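Local coordinates for protein glycerol-3-phosphate dehydrogenase [NAD(+)] (Dunaliella salina, PDB 6IUY) that probably interconverts dihydroxyacetone phosphate and sn-glycerol 3-phosphate using NADH and NAD(+), and carries a second, phosphatase domain that enables direct conversion of dihydroxyacetone phosphate to glycerol, at residues G358-L363 with Q394-I399; G401-V406 with A427-E432; L492-K497 with F584-T589. All blocks are in the same frame, centred on the assembly; numbering follows the deposited sequence.

In the fold
A magnesium-binding haloacid dehalogenase-like part lies toward the N terminus; all three contacts belong to the dehydrogenase part. Contact 1 closes a loop of 30 residues, bringing together the helices that precede and follow strand 374-377 in the NAD-binding domain. Contact 2 opens almost at once, because strand 404-408 follows helix 392-400, and closes 20 residues further on by pairing that strand with strand 422-427. Contacts 1 and 2 touch, Val-396 packing against Ile-402 and Cys-404. Contact 3 lies in the helical C-terminal domain, where an 86-residue excursion, rich in helix, returns to helix 481-502. The three loops run in series; none nests or crosses.

Contact 1. Residues G358-L363 with Q394-I399; sequences GICKQL and QMVSRI
Ile-399 lays its CG2 methyl over one face of the peptide group joining Cys-360 to Lys-361, 3.7 Å from Cys-360 O; this peptide is the one flat group met here, no aromatic ring taking part. The same residue's CD1 reaches Cys-360 CB at 4.0 Å, so both CG2 and CD1 of the isoleucine rest on Cys-360. The thiol sits beside the backbone N (chi1 -70°), which sets Cys-360 SG against two neighbours: Val-396 CG2 at 4.0 Å and Met-395 SD at 4.1 Å. These are the successive crossover helices of a Rossmann-type fold, one leading into strand 374-377 and the other from it to strand 404-408. The axes of 358-363 and 394-399 run nearly parallel, 22° apart, and approach to 10.0 Å. Met-395 holds CG anti to its N and stays extended through SD; the chain then bends at chi3 (-66°), carrying CE away from the cysteine. Met-395 also touches Met-356 and His-357, and its side chain is about 11 Å from the bound NAD. Val-396 also touches Phe-349 of strand 346-349, and Ile-399 touches His-357 and Ala-364.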
ATOM      1  N   GLY A 358      18.285  24.658  13.209  1.00 43.36           N
ATOM      2  CA  GLY A 358      19.394  25.298  13.902  1.00 45.07           C
ATOM      3  C   GLY A 358      20.694  24.538  13.718  1.00 47.24           C
ATOM      4  O   GLY A 358      21.755  25.143  13.543  1.00 48.76           O
ATOM      5  N   ILE A 359      20.615  23.210  13.737  1.00 42.61           N
ATOM      6  CA  ILE A 359      21.787  22.368  13.543  1.00 43.19           C
ATOM      7  C   ILE A 359      22.368  22.560  12.137  1.00 45.93           C
ATOM      8  O   ILE A 359      23.582  22.706  11.983  1.00 42.31           O
ATOM      9  CB  ILE A 359      21.451  20.890  13.783  1.00 41.94           C
ATOM     10  CG1 ILE A 359      21.197  20.650  15.268  1.00 43.07           C
ATOM     11  CG2 ILE A 359      22.571  20.001  13.336  1.00 40.30           C
ATOM     12  CD1 ILE A 359      20.498  19.344  15.552  1.00 45.40           C
ATOM     13  N   CYS A 360      21.513  22.605  11.115  1.00 44.65           N
ATOM     14  CA  CYS A 360      21.997  22.813   9.750  1.00 41.45           C
ATOM     15  C   CYS A 360      22.598  24.219   9.600  1.00 48.50           C
ATOM     16  O   CYS A 360      23.645  24.382   8.973  1.00 43.35           O
ATOM     17  CB  CYS A 360      20.878  22.589   8.715  1.00 42.67           C
ATOM     18  SG  CYS A 360      20.333  20.832   8.507  1.00 47.74           S
ATOM     19  N   LYS A 361      21.944  25.232  10.169  1.00 48.33           N
ATOM     20  CA  LYS A 361      22.476  26.590  10.125  1.00 44.37           C
ATOM     21  C   LYS A 361      23.875  26.690  10.768  1.00 45.62           C
ATOM     22  O   LYS A 361      24.730  27.397  10.259  1.00 49.96           O
ATOM     23  CB  LYS A 361      21.529  27.574  10.818  1.00 47.66           C
ATOM     24  CG  LYS A 361      20.401  28.126   9.948  1.00 50.55           C
ATOM     25  CD  LYS A 361      19.626  29.220  10.713  1.00 63.01           C
ATOM     26  CE  LYS A 361      19.290  28.765  12.149  1.00 67.66           C
ATOM     27  NZ  LYS A 361      18.593  29.779  13.002  1.00 67.87           N
ATOM     28  N   GLN A 362      24.095  26.003  11.890  1.00 45.82           N
ATOM     29  CA  GLN A 362      25.400  25.985  12.549  1.00 44.20           C
ATOM     30  C   GLN A 362      26.452  25.357  11.655  1.00 49.47           C
ATOM     31  O   GLN A 362      27.540  25.886  11.532  1.00 47.86           O
ATOM     32  CB  GLN A 362      25.372  25.212  13.870  1.00 41.09           C
ATOM     33  CG  GLN A 362      24.668  25.896  15.032  1.00 48.36           C
ATOM     34  CD  GLN A 362      24.693  25.044  16.306  1.00 49.98           C
ATOM     35  OE1 GLN A 362      25.745  24.537  16.720  1.00 51.06           O
ATOM     36  NE2 GLN A 362      23.525  24.881  16.926  1.00 53.62           N
ATOM     37  N   LEU A 363      26.134  24.206  11.062  1.00 46.77           N
ATOM     38  CA  LEU A 363      27.081  23.517  10.190  1.00 48.39           C
ATOM     39  C   LEU A 363      27.416  24.300   8.915  1.00 48.86           C
ATOM     40  O   LEU A 363      28.533  24.187   8.400  1.00 51.13           O
ATOM     41  CB  LEU A 363      26.543  22.136   9.805  1.00 47.01           C
ATOM     42  CG  LEU A 363      26.429  21.111  10.932  1.00 45.69           C
ATOM     43  CD1 LEU A 363      25.728  19.868  10.426  1.00 42.34           C
ATOM     44  CD2 LEU A 363      27.800  20.760  11.508  1.00 38.30           C
ATOM     45  N   GLN A 394      15.109  17.832   2.473  1.00 43.96           N
ATOM     46  CA  GLN A 394      15.132  19.023   1.639  1.00 44.02           C
ATOM     47  C   GLN A 394      15.867  20.135   2.369  1.00 48.61           C
ATOM     48  O   GLN A 394      16.460  21.006   1.744  1.00 49.92           O
ATOM     49  CB  GLN A 394      13.719  19.487   1.265  1.00 44.94           C
ATOM     50  CG  GLN A 394      12.812  18.399   0.676  1.00 45.22           C
ATOM     51  CD  GLN A 394      11.382  18.889   0.490  1.00 43.97           C
ATOM     52  OE1 GLN A 394      10.706  19.266   1.450  1.00 45.76           O
ATOM     53  NE2 GLN A 394      10.931  18.921  -0.751  1.00 44.51           N
ATOM     54  N   MET A 395      15.819  20.102   3.695  1.00 44.10           N
ATOM     55  CA  MET A 395      16.469  21.110   4.517  1.00 45.93           C
ATOM     56  C   MET A 395      17.979  20.960   4.428  1.00 47.74           C
ATOM     57  O   MET A 395      18.707  21.944   4.339  1.00 46.30           O
ATOM     58  CB  MET A 395      16.011  20.992   5.967  1.00 46.39           C
ATOM     59  CG  MET A 395      16.719  21.933   6.907  1.00 44.91           C
ATOM     60  SD  MET A 395      16.309  21.575   8.624  1.00 48.87           S
ATOM     61  CE  MET A 395      14.573  21.980   8.653  1.00 41.15           C
ATOM     62  N   VAL A 396      18.441  19.716   4.424  1.00 43.13           N
ATOM     63  CA  VAL A 396      19.861  19.440   4.375  1.00 44.94           C
ATOM     64  C   VAL A 396      20.454  19.831   3.031  1.00 51.03           C
ATOM     65  O   VAL A 396      21.536  20.427   2.959  1.00 47.44           O
ATOM     66  CB  VAL A 396      20.142  17.968   4.656  1.00 44.55           C
ATOM     67  CG1 VAL A 396      21.574  17.607   4.250  1.00 43.80           C
ATOM     68  CG2 VAL A 396      19.888  17.672   6.127  1.00 38.26           C
ATOM     69  N   SER A 397      19.734  19.512   1.964  1.00 47.75           N
ATOM     70  CA  SER A 397      20.183  19.842   0.617  1.00 49.77           C
ATOM     71  C   SER A 397      20.269  21.347   0.411  1.00 50.28           C
ATOM     72  O   SER A 397      21.279  21.859  -0.049  1.00 55.30           O
ATOM     73  CB  SER A 397      19.246  19.222  -0.429  1.00 51.42           C
ATOM     74  OG  SER A 397      19.369  17.809  -0.424  1.00 56.52           O
ATOM     75  N   ARG A 398      19.203  22.054   0.754  1.00 44.72           N
ATOM     76  CA  ARG A 398      19.163  23.481   0.540  1.00 47.83           C
ATOM     77  C   ARG A 398      20.219  24.236   1.354  1.00 52.95           C
ATOM     78  O   ARG A 398      20.849  25.155   0.848  1.00 50.31           O
ATOM     79  CB  ARG A 398      17.772  24.024   0.864  1.00 45.52           C
ATOM     80  CG  ARG A 398      17.712  25.550   0.866  1.00 51.52           C
ATOM     81  CD  ARG A 398      16.290  26.046   1.016  1.00 61.91           C
ATOM     82  NE  ARG A 398      15.463  25.605  -0.106  1.00 71.40           N
ATOM     83  CZ  ARG A 398      15.330  26.287  -1.240  1.00 71.71           C
ATOM     84  NH1 ARG A 398      15.970  27.441  -1.395  1.00 71.26           N
ATOM     85  NH2 ARG A 398      14.563  25.816  -2.214  1.00 68.03           N
ATOM     86  N   ILE A 399      20.413  23.859   2.613  1.00 51.00           N
ATOM     87  CA  ILE A 399      21.253  24.652   3.500  1.00 51.48           C
ATOM     88  C   ILE A 399      22.721  24.219   3.472  1.00 52.24           C
ATOM     89  O   ILE A 399      23.606  25.050   3.593  1.00 51.36           O
ATOM     90  CB  ILE A 399      20.761  24.582   4.945  1.00 48.23           C
ATOM     91  CG1 ILE A 399      19.453  25.361   5.100  1.00 47.69           C
ATOM     92  CG2 ILE A 399      21.837  25.118   5.877  1.00 42.86           C
ATOM     93  CD1 ILE A 399      18.728  25.079   6.417  1.00 44.99           C
TER

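Contact 2. Residues G401-V406 with A427-E432; sequences GIDCSV and AYANRE
Val-406 and Ala-427 form an antiparallel hydrogen-bonded pair in which each backbone N-H meets the other's carbonyl. Val-406 N donates to Ala-427 O over 3.0 Å in a fairly straight bond (162° at the hydrogen), and Ala-427 N returns the bond to Val-406 O at 2.9 Å, more bent at 142°. A third bond, made by a side chain, continues the link where the strand pairing has stopped: the amide Ala-429 N donates to Ser-405 OG at 3.1 Å. Ser-405 has its hydroxyl beside its own N (chi1 -57°), a setting that carries OG across to the loop and leaves CB resting 3.3 Å from Ala-427 O. The backbone of Ser-405 is meanwhile bonded to Ala-375 and Ser-377 of strand 374-377, so this one residue ties three chain sections together. Here the mixed sheet of the NAD-binding domain changes direction: strand 404-408 is parallel to strand 374-377 but antiparallel to strand 422-427. Tyr-428 passes the pairing outward through a backbone bond to Leu-451. On the face of the sheet shared by Val-406 and Ala-427, CG2 of the valine meets CB of the alanine at 3.6 Å, and both side chains pack against Ala-457 of helix 454-477. Past the Ser-405 bond the contact is looser. The methyl CB of Ala-429 lies 3.8 Å from Asp-403 CB. Asn-430 ND2 stays 4.0 Å from Asp-403 OD1, the side chains crossing at about a right angle. Asn-430 occupies the N-cap position of helix 431-441, and its OD1 is hydrogen-bonded to Ser-433 OG.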
ATOM      1  N   GLY A 401      23.907  22.104   0.921  1.00 45.72           N
ATOM      2  CA  GLY A 401      24.279  21.898  -0.472  1.00 47.09           C
ATOM      3  C   GLY A 401      24.730  20.498  -0.830  1.00 48.78           C
ATOM      4  O   GLY A 401      25.467  20.295  -1.795  1.00 50.68           O
ATOM      5  N   ILE A 402      24.295  19.521  -0.049  1.00 47.54           N
ATOM      6  CA  ILE A 402      24.603  18.137  -0.351  1.00 47.81           C
ATOM      7  C   ILE A 402      23.325  17.320  -0.558  1.00 54.01           C
ATOM      8  O   ILE A 402      22.238  17.697  -0.102  1.00 45.56           O
ATOM      9  CB  ILE A 402      25.428  17.497   0.760  1.00 51.17           C
ATOM     10  CG1 ILE A 402      24.716  17.668   2.098  1.00 44.60           C
ATOM     11  CG2 ILE A 402      26.826  18.125   0.828  1.00 51.16           C
ATOM     12  CD1 ILE A 402      25.385  16.901   3.216  1.00 43.03           C
ATOM     13  N   ASP A 403      23.466  16.188  -1.235  1.00 52.36           N
ATOM     14  CA  ASP A 403      22.324  15.324  -1.475  1.00 53.66           C
ATOM     15  C   ASP A 403      22.024  14.518  -0.222  1.00 49.76           C
ATOM     16  O   ASP A 403      22.934  14.143   0.513  1.00 44.71           O
ATOM     17  CB  ASP A 403      22.571  14.416  -2.677  1.00 47.10           C
ATOM     18  CG  ASP A 403      22.322  15.135  -3.992  1.00 59.38           C
ATOM     19  OD1 ASP A 403      21.240  14.942  -4.597  1.00 68.59           O
ATOM     20  OD2 ASP A 403      23.199  15.927  -4.402  1.00 65.79           O
ATOM     21  N   CYS A 404      20.742  14.273   0.032  1.00 51.51           N
ATOM     22  CA  CYS A 404      20.356  13.627   1.279  1.00 48.14           C
ATOM     23  C   CYS A 404      19.315  12.536   1.064  1.00 43.79           C
ATOM     24  O   CYS A 404      18.197  12.810   0.634  1.00 43.36           O
ATOM     25  CB  CYS A 404      19.840  14.670   2.266  1.00 35.21           C
ATOM     26  SG  CYS A 404      19.530  14.021   3.945  1.00 39.99           S
ATOM     27  N   SER A 405      19.707  11.302   1.363  1.00 39.60           N
ATOM     28  CA  SER A 405      18.796  10.168   1.357  1.00 40.16           C
ATOM     29  C   SER A 405      17.958  10.162   2.649  1.00 44.45           C
ATOM     30  O   SER A 405      18.159  11.022   3.515  1.00 39.01           O
ATOM     31  CB  SER A 405      19.587   8.865   1.242  1.00 37.61           C
ATOM     32  OG  SER A 405      20.404   8.865   0.086  1.00 43.10           O
ATOM     33  N   VAL A 406      17.039   9.201   2.779  1.00 40.00           N
ATOM     34  CA  VAL A 406      16.312   8.980   4.026  1.00 37.95           C
ATOM     35  C   VAL A 406      16.231   7.508   4.367  1.00 42.58           C
ATOM     36  O   VAL A 406      16.348   6.635   3.490  1.00 43.50           O
ATOM     37  CB  VAL A 406      14.882   9.528   3.988  1.00 39.34           C
ATOM     38  CG1 VAL A 406      14.889  11.045   3.782  1.00 36.18           C
ATOM     39  CG2 VAL A 406      14.034   8.772   2.926  1.00 39.01           C
ATOM     40  N   ALA A 427      15.478   5.383   1.030  1.00 42.23           N
ATOM     41  CA  ALA A 427      15.196   6.052  -0.221  1.00 42.99           C
ATOM     42  C   ALA A 427      16.394   6.906  -0.603  1.00 44.76           C
ATOM     43  O   ALA A 427      16.689   7.887   0.074  1.00 42.39           O
ATOM     44  CB  ALA A 427      13.948   6.890  -0.104  1.00 39.71           C
ATOM     45  N   TYR A 428      17.077   6.528  -1.683  1.00 45.05           N
ATOM     46  CA  TYR A 428      18.372   7.120  -2.027  1.00 45.63           C
ATOM     47  C   TYR A 428      18.242   8.345  -2.912  1.00 45.58           C
ATOM     48  O   TYR A 428      17.336   8.439  -3.750  1.00 50.02           O
ATOM     49  CB  TYR A 428      19.284   6.078  -2.698  1.00 44.04           C
ATOM     50  CG  TYR A 428      18.682   5.346  -3.884  1.00 52.86           C
ATOM     51  CD1 TYR A 428      18.463   5.996  -5.099  1.00 51.96           C
ATOM     52  CD2 TYR A 428      18.351   3.995  -3.797  1.00 48.94           C
ATOM     53  CE1 TYR A 428      17.919   5.323  -6.182  1.00 48.46           C
ATOM     54  CE2 TYR A 428      17.816   3.314  -4.884  1.00 49.34           C
ATOM     55  CZ  TYR A 428      17.606   3.985  -6.066  1.00 50.47           C
ATOM     56  OH  TYR A 428      17.066   3.313  -7.134  1.00 52.62           O
ATOM     57  N   ALA A 429      19.159   9.288  -2.712  1.00 47.82           N
ATOM     58  CA  ALA A 429      19.195  10.520  -3.485  1.00 51.43           C
ATOM     59  C   ALA A 429      19.630  10.208  -4.908  1.00 46.08           C
ATOM     60  O   ALA A 429      19.172  10.823  -5.868  1.00 53.38           O
ATOM     61  CB  ALA A 429      20.150  11.536  -2.829  1.00 48.82           C
ATOM     62  N   ASN A 430      20.541   9.250  -5.007  1.00 44.81           N
ATOM     63  CA  ASN A 430      21.009   8.698  -6.265  1.00 49.09           C
ATOM     64  C   ASN A 430      21.478   7.292  -5.959  1.00 49.71           C
ATOM     65  O   ASN A 430      21.670   6.956  -4.796  1.00 52.62           O
ATOM     66  CB  ASN A 430      22.126   9.549  -6.864  1.00 50.91           C
ATOM     67  CG  ASN A 430      23.053  10.093  -5.811  1.00 54.77           C
ATOM     68  OD1 ASN A 430      23.845   9.349  -5.225  1.00 54.08           O
ATOM     69  ND2 ASN A 430      22.949  11.396  -5.543  1.00 53.96           N
ATOM     70  N   ARG A 431      21.651   6.467  -6.981  1.00 53.84           N
ATOM     71  CA  ARG A 431      21.887   5.035  -6.782  1.00 54.18           C
ATOM     72  C   ARG A 431      23.198   4.686  -6.088  1.00 56.03           C
ATOM     73  O   ARG A 431      23.303   3.632  -5.449  1.00 53.45           O
ATOM     74  CB  ARG A 431      21.847   4.304  -8.129  1.00 63.57           C
ATOM     75  CG  ARG A 431      20.486   3.739  -8.510  1.00 68.59           C
ATOM     76  CD  ARG A 431      20.481   3.273  -9.962  1.00 77.25           C
ATOM     77  NE  ARG A 431      19.194   2.710 -10.360  1.00 84.99           N
ATOM     78  CZ  ARG A 431      18.862   2.438 -11.620  1.00 91.49           C
ATOM     79  NH1 ARG A 431      19.724   2.695 -12.599  1.00 89.02           N
ATOM     80  NH2 ARG A 431      17.668   1.925 -11.904  1.00 92.76           N
ATOM     81  N   GLU A 432      24.208   5.537  -6.232  1.00 53.91           N
ATOM     82  CA  GLU A 432      25.495   5.238  -5.617  1.00 56.03           C
ATOM     83  C   GLU A 432      25.372   5.322  -4.097  1.00 53.77           C
ATOM     84  O   GLU A 432      25.917   4.488  -3.366  1.00 56.22           O
ATOM     85  CB  GLU A 432      26.579   6.190  -6.134  1.00 54.37           C
ATOM     86  CG  GLU A 432      26.617   6.287  -7.659  1.00 55.63           C
ATOM     87  CD  GLU A 432      25.765   7.422  -8.199  1.00 63.68           C
ATOM     88  OE1 GLU A 432      26.151   8.595  -7.979  1.00 67.99           O
ATOM     89  OE2 GLU A 432      24.720   7.151  -8.841  1.00 65.41           O
TER

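Contact 3. Residues L492-K497 with F584-T589; sequences LSEMRK and FPLFTT
Glu-494 drives an extended side chain between the rings of Phe-584 and Phe-587 and ends on the backbone of the other helix. CG lies beside the backbone N (chi1 -69°), and the chain runs straight to the carboxylate. Each oxygen accepts one amide: Leu-586 N donates to Glu-494 OE1 at 2.6 Å through the syn lone pair, and Phe-587 N donates to Glu-494 OE2 at 3.1 Å, again on the syn side but somewhat out of plane. Glu-494 OE2 also stands 3.2 Å from Phe-587 CG, over that ring's face toward its rim, carboxylate and ring planes 64° apart. Glu-494 CB covers the same ring, 4.1 Å from the Phe-587 centroid, in a CH-pi contact. The Phe-584 ring is instead met at its edge, where Glu-494 O comes 3.4 Å from Phe-584 CE2. Both helices belong to the all-helical C-terminal domain; the axes of 492-497 and 585-589 cross at 106°, and the carboxylate bridges amides in the first turn of helix 585-594. That helix end, with Gln-490 NE2 as a further donor to OE1, probably stabilises the buried negative charge. Cut back to an alanine, this residue would probably leave Leu-586 N and Phe-587 N without these acceptors and a gap between the two phenylalanines. Lys-497 CB passes obliquely 3.5 Å from Phe-584 CE2. Lys-497 NZ forms a salt bridge with Glu-583. Met-495 CG touches Phe-587 CZ at 4.2 Å, and Met-495 also packs on substrate-binding Lys-464. Arg-496 forms a salt bridge with Asp-509 of the second subunit, at the dimer interface.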
ATOM      1  N   LEU A 492      -4.286   7.035   6.470  1.00 39.74           N
ATOM      2  CA  LEU A 492      -3.442   6.589   5.374  1.00 41.73           C
ATOM      3  C   LEU A 492      -3.886   7.253   4.073  1.00 46.53           C
ATOM      4  O   LEU A 492      -3.063   7.670   3.248  1.00 44.97           O
ATOM      5  CB  LEU A 492      -3.488   5.068   5.257  1.00 44.92           C
ATOM      6  CG  LEU A 492      -2.591   4.453   4.192  1.00 43.55           C
ATOM      7  CD1 LEU A 492      -1.158   4.923   4.396  1.00 42.75           C
ATOM      8  CD2 LEU A 492      -2.691   2.923   4.250  1.00 43.14           C
ATOM      9  N   SER A 493      -5.197   7.392   3.912  1.00 45.09           N
ATOM     10  CA  SER A 493      -5.751   7.971   2.689  1.00 49.09           C
ATOM     11  C   SER A 493      -5.412   9.460   2.582  1.00 45.29           C
ATOM     12  O   SER A 493      -5.191   9.982   1.478  1.00 41.53           O
ATOM     13  CB  SER A 493      -7.275   7.719   2.619  1.00 45.88           C
ATOM     14  OG  SER A 493      -7.994   8.870   2.218  1.00 52.03           O
ATOM     15  N   GLU A 494      -5.338  10.145   3.719  1.00 43.16           N
ATOM     16  CA  GLU A 494      -4.967  11.560   3.690  1.00 45.76           C
ATOM     17  C   GLU A 494      -3.448  11.768   3.558  1.00 42.85           C
ATOM     18  O   GLU A 494      -3.016  12.752   2.985  1.00 43.95           O
ATOM     19  CB  GLU A 494      -5.474  12.281   4.927  1.00 40.49           C
ATOM     20  CG  GLU A 494      -6.962  12.430   4.971  1.00 42.42           C
ATOM     21  CD  GLU A 494      -7.383  13.315   6.099  1.00 48.33           C
ATOM     22  OE1 GLU A 494      -8.544  13.196   6.563  1.00 49.13           O
ATOM     23  OE2 GLU A 494      -6.532  14.135   6.531  1.00 46.13           O
ATOM     24  N   MET A 495      -2.650  10.847   4.087  1.00 41.53           N
ATOM     25  CA  MET A 495      -1.214  10.865   3.837  1.00 44.94           C
ATOM     26  C   MET A 495      -0.988  10.824   2.330  1.00 49.06           C
ATOM     27  O   MET A 495      -0.303  11.685   1.758  1.00 47.34           O
ATOM     28  CB  MET A 495      -0.525   9.683   4.522  1.00 39.55           C
ATOM     29  CG  MET A 495      -0.401   9.837   6.042  1.00 40.48           C
ATOM     30  SD  MET A 495       0.015   8.293   6.890  1.00 45.53           S
ATOM     31  CE  MET A 495       1.602   7.829   6.175  1.00 36.08           C
ATOM     32  N   ARG A 496      -1.597   9.813   1.711  1.00 48.02           N
ATOM     33  CA  ARG A 496      -1.644   9.604   0.269  1.00 43.79           C
ATOM     34  C   ARG A 496      -2.034  10.849  -0.513  1.00 47.32           C
ATOM     35  O   ARG A 496      -1.380  11.214  -1.478  1.00 50.87           O
ATOM     36  CB  ARG A 496      -2.635   8.478  -0.039  1.00 48.63           C
ATOM     37  CG  ARG A 496      -2.396   7.802  -1.373  1.00 53.17           C
ATOM     38  CD  ARG A 496      -3.186   6.523  -1.481  1.00 55.62           C
ATOM     39  NE  ARG A 496      -3.237   6.024  -2.854  1.00 60.13           N
ATOM     40  CZ  ARG A 496      -4.338   5.995  -3.603  1.00 59.68           C
ATOM     41  NH1 ARG A 496      -5.491   6.432  -3.109  1.00 53.83           N
ATOM     42  NH2 ARG A 496      -4.289   5.511  -4.845  1.00 57.04           N
ATOM     43  N   LYS A 497      -3.110  11.496  -0.089  1.00 45.77           N
ATOM     44  CA  LYS A 497      -3.625  12.687  -0.752  1.00 45.45           C
ATOM     45  C   LYS A 497      -2.668  13.879  -0.623  1.00 50.30           C
ATOM     46  O   LYS A 497      -2.399  14.590  -1.591  1.00 53.29           O
ATOM     47  CB  LYS A 497      -4.986  13.042  -0.160  1.00 44.45           C
ATOM     48  CG  LYS A 497      -5.780  14.053  -0.928  1.00 46.68           C
ATOM     49  CD  LYS A 497      -7.003  14.494  -0.118  1.00 49.54           C
ATOM     50  CE  LYS A 497      -8.011  15.193  -1.019  1.00 44.03           C
ATOM     51  NZ  LYS A 497      -9.071  15.932  -0.277  1.00 49.40           N
ATOM     52  N   PHE A 584      -8.607  17.771   3.990  1.00 49.82           N
ATOM     53  CA  PHE A 584      -7.993  16.779   4.856  1.00 48.87           C
ATOM     54  C   PHE A 584      -8.714  16.813   6.182  1.00 47.28           C
ATOM     55  O   PHE A 584      -8.210  17.353   7.164  1.00 46.18           O
ATOM     56  CB  PHE A 584      -6.492  17.045   5.018  1.00 47.27           C
ATOM     57  CG  PHE A 584      -5.706  16.990   3.712  1.00 46.23           C
ATOM     58  CD1 PHE A 584      -5.499  18.140   2.955  1.00 50.08           C
ATOM     59  CD2 PHE A 584      -5.164  15.797   3.256  1.00 45.81           C
ATOM     60  CE1 PHE A 584      -4.781  18.097   1.756  1.00 45.97           C
ATOM     61  CE2 PHE A 584      -4.442  15.748   2.060  1.00 44.40           C
ATOM     62  CZ  PHE A 584      -4.252  16.900   1.318  1.00 47.20           C
ATOM     63  N   PRO A 585      -9.928  16.259   6.207  1.00 52.64           N
ATOM     64  CA  PRO A 585     -10.770  16.393   7.401  1.00 49.70           C
ATOM     65  C   PRO A 585     -10.147  15.747   8.643  1.00 45.20           C
ATOM     66  O   PRO A 585     -10.259  16.339   9.700  1.00 43.80           O
ATOM     67  CB  PRO A 585     -12.077  15.691   6.997  1.00 48.27           C
ATOM     68  CG  PRO A 585     -11.690  14.778   5.874  1.00 50.62           C
ATOM     69  CD  PRO A 585     -10.594  15.500   5.136  1.00 50.92           C
ATOM     70  N   LEU A 586      -9.501  14.586   8.539  1.00 41.90           N
ATOM     71  CA  LEU A 586      -9.008  13.967   9.766  1.00 41.09           C
ATOM     72  C   LEU A 586      -7.829  14.757  10.328  1.00 43.05           C
ATOM     73  O   LEU A 586      -7.770  14.990  11.535  1.00 43.62           O
ATOM     74  CB  LEU A 586      -8.612  12.504   9.545  1.00 40.87           C
ATOM     75  CG  LEU A 586      -8.027  11.780  10.777  1.00 38.51           C
ATOM     76  CD1 LEU A 586      -9.047  11.633  11.908  1.00 39.81           C
ATOM     77  CD2 LEU A 586      -7.486  10.424  10.389  1.00 40.59           C
ATOM     78  N   PHE A 587      -6.894  15.162   9.462  1.00 42.38           N
ATOM     79  CA  PHE A 587      -5.767  15.994   9.891  1.00 43.11           C
ATOM     80  C   PHE A 587      -6.300  17.224  10.622  1.00 44.49           C
ATOM     81  O   PHE A 587      -5.783  17.637  11.656  1.00 43.18           O
ATOM     82  CB  PHE A 587      -4.905  16.440   8.702  1.00 37.49           C
ATOM     83  CG  PHE A 587      -4.041  15.356   8.126  1.00 41.82           C
ATOM     84  CD1 PHE A 587      -4.007  14.097   8.688  1.00 38.44           C
ATOM     85  CD2 PHE A 587      -3.248  15.611   7.022  1.00 37.53           C
ATOM     86  CE1 PHE A 587      -3.189  13.109   8.148  1.00 41.96           C
ATOM     87  CE2 PHE A 587      -2.439  14.630   6.483  1.00 39.43           C
ATOM     88  CZ  PHE A 587      -2.406  13.379   7.042  1.00 38.54           C
ATOM     89  N   THR A 588      -7.361  17.799  10.083  1.00 43.55           N
ATOM     90  CA  THR A 588      -7.888  19.031  10.628  1.00 43.81           C
ATOM     91  C   THR A 588      -8.596  18.828  11.956  1.00 46.76           C
ATOM     92  O   THR A 588      -8.422  19.638  12.879  1.00 41.00           O
ATOM     93  CB  THR A 588      -8.851  19.704   9.647  1.00 45.05           C
ATOM     94  OG1 THR A 588      -8.109  20.211   8.538  1.00 46.40           O
ATOM     95  CG2 THR A 588      -9.586  20.871  10.326  1.00 45.65           C
ATOM     96  N   THR A 589      -9.394  17.767  12.087  1.00 47.75           N
ATOM     97  CA  THR A 589     -10.093  17.624  13.362  1.00 48.54           C
ATOM     98  C   THR A 589      -9.129  17.160  14.452  1.00 43.18           C
ATOM     99  O   THR A 589      -9.326  17.487  15.615  1.00 49.45           O
ATOM    100  CB  THR A 589     -11.331  16.689  13.288  1.00 48.44           C
ATOM    101  OG1 THR A 589     -11.056  15.433  13.910  1.00 51.17           O
ATOM    102  CG2 THR A 589     -11.798  16.480  11.878  1.00 44.41           C
TER